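Local coordinates for ABC transporter substrate-binding protein (Bradyrhizobium japonicum, PDB 4I1D) that probably serves as the periplasmic solute-binding component of an ABC transporter, perhaps for polyamines, and is captured here with D-malate in a pocket, at residues V59-T64 with Q229-C234; R137-H142 with T181-S186. One frame throughout, in Å; residues are numbered along the deposited sequence.

Contact 1: V59-T64 with Q229-C234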
# COMPACT_ATOMS: atom_id res chain seq x y z
N VAL A 59 17.53 -32.37 17.71
CA VAL A 59 16.31 -33.11 17.91
C VAL A 59 15.16 -32.15 18.18
O VAL A 59 15.27 -31.25 19.01
CB VAL A 59 16.44 -34.10 19.08
CG1 VAL A 59 15.13 -34.82 19.32
CG2 VAL A 59 17.57 -35.09 18.81
N VAL A 60 14.07 -32.35 17.46
CA VAL A 60 12.88 -31.53 17.59
C VAL A 60 11.66 -32.36 17.98
O VAL A 60 11.42 -33.43 17.42
CB VAL A 60 12.58 -30.78 16.28
CG1 VAL A 60 11.25 -30.06 16.36
CG2 VAL A 60 13.71 -29.78 16.00
N ASP A 61 10.93 -31.87 18.97
CA ASP A 61 9.68 -32.47 19.40
C ASP A 61 8.54 -31.65 18.79
O ASP A 61 8.40 -30.47 19.10
CB ASP A 61 9.59 -32.41 20.92
CG ASP A 61 8.20 -32.68 21.43
OD1 ASP A 61 7.54 -33.60 20.88
OD2 ASP A 61 7.76 -31.99 22.38
N THR A 62 7.74 -32.27 17.92
CA THR A 62 6.74 -31.51 17.16
C THR A 62 5.50 -32.36 16.83
O THR A 62 5.59 -33.59 16.77
CB THR A 62 7.39 -30.97 15.87
OG1 THR A 62 6.54 -29.99 15.26
CG2 THR A 62 7.66 -32.10 14.89
N PRO A 63 4.34 -31.70 16.60
CA PRO A 63 3.18 -32.47 16.16
C PRO A 63 3.52 -33.42 15.02
O PRO A 63 4.19 -33.07 14.06
CB PRO A 63 2.20 -31.39 15.70
CG PRO A 63 2.50 -30.25 16.64
CD PRO A 63 4.01 -30.28 16.80
N THR A 64 3.04 -34.64 15.16
CA THR A 64 3.47 -35.77 14.35
C THR A 64 3.29 -35.52 12.84
O THR A 64 4.10 -35.97 12.03
CB THR A 64 2.71 -37.02 14.81
OG1 THR A 64 2.99 -37.23 16.20
CG2 THR A 64 3.12 -38.24 14.03
N GLN A 229 -4.37 -36.50 19.98
CA GLN A 229 -3.26 -36.10 19.13
C GLN A 229 -1.93 -36.46 19.78
O GLN A 229 -1.90 -36.93 20.91
CB GLN A 229 -3.33 -34.60 18.87
CG GLN A 229 -4.62 -34.17 18.18
CD GLN A 229 -4.94 -32.71 18.42
OE1 GLN A 229 -5.88 -32.37 19.15
NE2 GLN A 229 -4.14 -31.83 17.83
N SER A 230 -0.83 -36.22 19.06
CA SER A 230 0.49 -36.54 19.60
C SER A 230 1.59 -35.69 18.98
O SER A 230 1.47 -35.22 17.85
CB SER A 230 0.82 -38.01 19.32
OG SER A 230 1.06 -38.21 17.93
N THR A 231 2.68 -35.50 19.73
CA THR A 231 3.92 -35.03 19.12
C THR A 231 4.89 -36.21 18.98
O THR A 231 4.73 -37.25 19.64
CB THR A 231 4.59 -33.90 19.93
OG1 THR A 231 4.80 -34.33 21.28
CG2 THR A 231 3.71 -32.63 19.93
N SER A 232 5.88 -36.03 18.11
CA SER A 232 6.90 -37.04 17.88
C SER A 232 8.30 -36.39 17.85
O SER A 232 8.43 -35.18 17.59
CB SER A 232 6.66 -37.77 16.55
OG SER A 232 5.42 -38.46 16.57
N LEU A 233 9.32 -37.19 18.11
CA LEU A 233 10.70 -36.73 18.03
C LEU A 233 11.25 -37.08 16.65
O LEU A 233 10.98 -38.16 16.12
CB LEU A 233 11.54 -37.41 19.09
CG LEU A 233 11.08 -37.26 20.54
CD1 LEU A 233 12.12 -37.86 21.46
CD2 LEU A 233 10.86 -35.79 20.88
N CYS A 234 12.02 -36.15 16.08
CA CYS A 234 12.71 -36.35 14.81
C CYS A 234 14.03 -35.61 14.87
O CYS A 234 14.24 -34.79 15.76
CB CYS A 234 11.88 -35.81 13.65
SG CYS A 234 11.44 -34.06 13.86

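Contact 2: R137-H142 with T181-S186. With MLT (D-malate), chain U; SO4 (sulfate ion), chain E.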
# COMPACT_ATOMS: atom_id res chain seq x y z
N ARG A 137 -18.65 -18.80 24.33
CA ARG A 137 -17.94 -19.92 23.75
C ARG A 137 -16.67 -19.44 23.07
O ARG A 137 -16.63 -18.32 22.55
CB ARG A 137 -18.81 -20.61 22.69
CG ARG A 137 -19.98 -21.43 23.21
CD ARG A 137 -21.01 -21.65 22.11
NE ARG A 137 -21.86 -22.81 22.36
CZ ARG A 137 -22.89 -22.84 23.20
NH1 ARG A 137 -23.59 -23.95 23.34
NH2 ARG A 137 -23.22 -21.75 23.90
N ALA A 138 -15.66 -20.30 23.04
CA ALA A 138 -14.42 -20.02 22.32
C ALA A 138 -14.01 -21.26 21.55
O ALA A 138 -14.28 -22.39 21.98
CB ALA A 138 -13.32 -19.61 23.28
N LEU A 139 -13.39 -21.05 20.40
CA LEU A 139 -12.80 -22.13 19.63
C LEU A 139 -11.42 -21.63 19.26
O LEU A 139 -11.14 -20.44 19.39
CB LEU A 139 -13.62 -22.45 18.37
CG LEU A 139 -14.96 -23.17 18.51
CD1 LEU A 139 -15.67 -23.31 17.14
CD2 LEU A 139 -14.78 -24.54 19.18
N ARG A 140 -10.55 -22.53 18.79
CA ARG A 140 -9.21 -22.12 18.39
C ARG A 140 -9.23 -21.56 16.98
O ARG A 140 -9.91 -22.09 16.10
CB ARG A 140 -8.26 -23.31 18.45
CG ARG A 140 -6.81 -22.92 18.13
CD ARG A 140 -5.88 -24.12 18.12
NE ARG A 140 -4.52 -23.71 17.80
CZ ARG A 140 -3.59 -24.50 17.27
NH1 ARG A 140 -3.87 -25.76 16.97
NH2 ARG A 140 -2.37 -24.02 17.02
N ASN A 141 -8.48 -20.48 16.75
CA ASN A 141 -8.36 -19.91 15.40
C ASN A 141 -7.42 -20.76 14.57
O ASN A 141 -6.30 -20.33 14.25
CB ASN A 141 -7.86 -18.46 15.44
CG ASN A 141 -8.03 -17.75 14.10
OD1 ASN A 141 -8.08 -18.37 13.04
ND2 ASN A 141 -8.14 -16.42 14.16
N HIS A 142 -7.87 -21.96 14.21
CA HIS A 142 -7.02 -22.92 13.53
C HIS A 142 -7.83 -24.12 13.07
O HIS A 142 -8.69 -24.61 13.79
CB HIS A 142 -5.91 -23.37 14.47
CG HIS A 142 -4.71 -23.92 13.76
ND1 HIS A 142 -4.64 -25.22 13.31
CD2 HIS A 142 -3.53 -23.34 13.42
CE1 HIS A 142 -3.48 -25.42 12.73
NE2 HIS A 142 -2.78 -24.30 12.78
N THR A 181 -17.54 -16.22 21.04
CA THR A 181 -17.15 -15.01 21.73
C THR A 181 -15.72 -14.63 21.34
O THR A 181 -15.43 -13.47 21.07
CB THR A 181 -17.21 -15.25 23.23
OG1 THR A 181 -18.53 -15.71 23.57
CG2 THR A 181 -16.88 -13.98 24.00
N VAL A 182 -14.85 -15.64 21.32
CA VAL A 182 -13.44 -15.44 21.00
C VAL A 182 -12.87 -16.64 20.25
O VAL A 182 -13.12 -17.78 20.62
CB VAL A 182 -12.58 -15.29 22.29
CG1 VAL A 182 -11.11 -15.22 21.92
CG2 VAL A 182 -12.99 -14.06 23.07
N TRP A 183 -12.10 -16.37 19.20
CA TRP A 183 -11.27 -17.39 18.57
C TRP A 183 -9.86 -17.26 19.13
O TRP A 183 -9.15 -16.31 18.79
CB TRP A 183 -11.25 -17.17 17.06
CG TRP A 183 -12.60 -17.39 16.41
CD1 TRP A 183 -13.60 -16.47 16.27
CD2 TRP A 183 -13.08 -18.60 15.81
NE1 TRP A 183 -14.67 -17.04 15.61
CE2 TRP A 183 -14.38 -18.35 15.33
CE3 TRP A 183 -12.54 -19.88 15.65
CZ2 TRP A 183 -15.14 -19.32 14.69
CZ3 TRP A 183 -13.30 -20.85 15.01
CH2 TRP A 183 -14.58 -20.57 14.54
N TRP A 184 -9.45 -18.18 19.98
CA TRP A 184 -8.16 -18.03 20.64
C TRP A 184 -6.99 -18.50 19.79
O TRP A 184 -7.16 -19.30 18.87
CB TRP A 184 -8.13 -18.69 22.03
CG TRP A 184 -8.35 -20.19 22.07
CD1 TRP A 184 -9.52 -20.83 22.34
CD2 TRP A 184 -7.37 -21.22 21.88
NE1 TRP A 184 -9.34 -22.19 22.32
CE2 TRP A 184 -8.03 -22.46 22.04
CE3 TRP A 184 -6.00 -21.22 21.59
CZ2 TRP A 184 -7.36 -23.69 21.92
CZ3 TRP A 184 -5.34 -22.44 21.47
CH2 TRP A 184 -6.02 -23.65 21.64
N THR A 185 -5.80 -17.98 20.11
CA THR A 185 -4.60 -18.24 19.32
C THR A 185 -3.45 -18.79 20.16
O THR A 185 -2.50 -19.32 19.61
CB THR A 185 -4.09 -16.95 18.67
OG1 THR A 185 -3.79 -16.00 19.70
CG2 THR A 185 -5.13 -16.37 17.72
N SER A 186 -3.52 -18.64 21.48
CA SER A 186 -2.51 -19.25 22.35
C SER A 186 -3.12 -20.10 23.46
O SER A 186 -4.26 -19.86 23.89
CB SER A 186 -1.57 -18.20 22.95
OG SER A 186 -2.18 -17.46 23.99
C1 MLT U . 0.64 -21.73 21.75
O1 MLT U . 1.76 -21.27 21.45
O2 MLT U . -0.21 -21.89 20.84
C2 MLT U . 0.32 -22.11 23.17
O3 MLT U . 0.91 -21.26 24.14
C3 MLT U . 0.82 -23.52 23.41
C4 MLT U . 0.71 -23.79 24.89
O4 MLT U . 1.66 -23.50 25.64
O5 MLT U . -0.34 -24.28 25.38
S SO4 E . -21.40 -13.56 22.22
O1 SO4 E . -20.15 -13.42 22.98
O2 SO4 E . -21.11 -13.57 20.78
O3 SO4 E . -22.07 -14.81 22.58
O4 SO4 E . -22.26 -12.43 22.55
O HOH W 1 -8.36 -14.88 16.57

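Contact 1: V59-T64 with Q229-C234
Thr64 OG1 sits between two serine hydroxyls of strand 229-234. It is hydrogen-bonded to Ser232 OG at 2.7 Å and to Ser230 OG at 2.8 Å. The two serines reach it with different first torsions: Ser230 OG lies between its own backbone N and carbonyl carbon (chi1 71°), whereas Ser232 OG is anti to its carbonyl carbon (chi1 -62°). Thr64 N also donates to Ser230 O. The strands run antiparallel. Val60 and Cys234 form one hydrogen-bonded pair, and Thr62 and Ser232 form the next; their side chains share one face of the sheet. Ser232 N to Thr62 O is the shortest of these backbone bonds, 2.8 Å.

Asp61 and Leu233, a non-hydrogen-bonded pair, lie on the opposite face. Leu233 CD2 leans on Asp61 CB at 3.6 Å. The side chains of Asp61 and Thr231 cross obliquely. CG of Asp61 is anti to its backbone N (chi1 165°), which brings OD1 to 2.9 Å from Thr231 OG1. That hydroxyl is shared with Glu103, so its acceptor is not settled. With an alanine here instead of Asp61, the hydroxyls of Tyr14 and Ser9 would probably lose their shared carboxylate partner. Both bind OD2 of the buried carboxylate, which would probably help to stabilise its charge, while three linked hydroxyls fasten the end of strand 59-63.

Contact 2: R137-H142 with T181-S186
Arg140 lies across the indole of Trp184, and its chain can be followed outward over one face of that ring. CB is 3.6 Å from Trp184 CZ2. CG sits almost squarely above the six-membered ring, 3.7 Å from its centroid and 12° off the normal, a CH-pi contact. CD of Arg140 meets Trp184 CH2 at 3.6 Å. NE is still near the rim, by CZ3. CG is anti to the backbone N (chi1 -176°) and the chain stays extended to NE, which carries it over the ring. The guanidinium ends 18° from parallel to the indole. His142 CG lies over one guanidinium face, and NH2 makes a weak hydrogen bond to a glycerol, probably from the crystallisation liquor.

The indole is also held by its NE1, which donates to Met203 O, and Trp205 packs edge-to-face with it. Trp183 takes the other side of the sheet, beside Leu139. Leu139 CB lies 3.7 Å from Trp183 CZ3, and Arg140 O is at the edge of that ring.

The strands run parallel. Trp184 N donates to Leu139 O, and Asn141 N makes a nearly straight 2.8 Å bond to Trp184 O. A water accepts from Asn141 ND2 and donates to Trp183 O, while Asn141 OD1 is hydrogen-bonded to Trp318 NE1. At the other end, Thr181 OG1 receives Arg137 N and donates at 2.9 Å to O1 of a sulfate, probably also from the liquor.

Ser186 N-caps helix 187-196, and Ser186 CA comes within 3.8 Å of malate O2. Two neighbouring parallel strands, with a loop and helix N terminus at their C-terminal end facing the ligand, are typical of an alpha/beta lobe of a periplasmic binding protein.

From the N terminus, strand 59-63 comes first and pairs with the late strand 219-235, so contact 1 closes a long loop: its segments, 59-64 and 229-234, are 165 residues apart at their nearest ends. Contact 2 is nested inside it. Strand 137-140 pairs with strand 182-184 after an excursion without strands, half of it helix, including helices 146-153 and 166-176. The loops do not cross. The centres of contacts 1 and 2 are about 23 Å apart, and the contacts do not touch. Both belong to the same branched sheet, joined through strands 201-205 and 100-112. Contact 1 ties the early strands to strand 219-235. Contact 2 builds the part of the sheet beside the malate pocket.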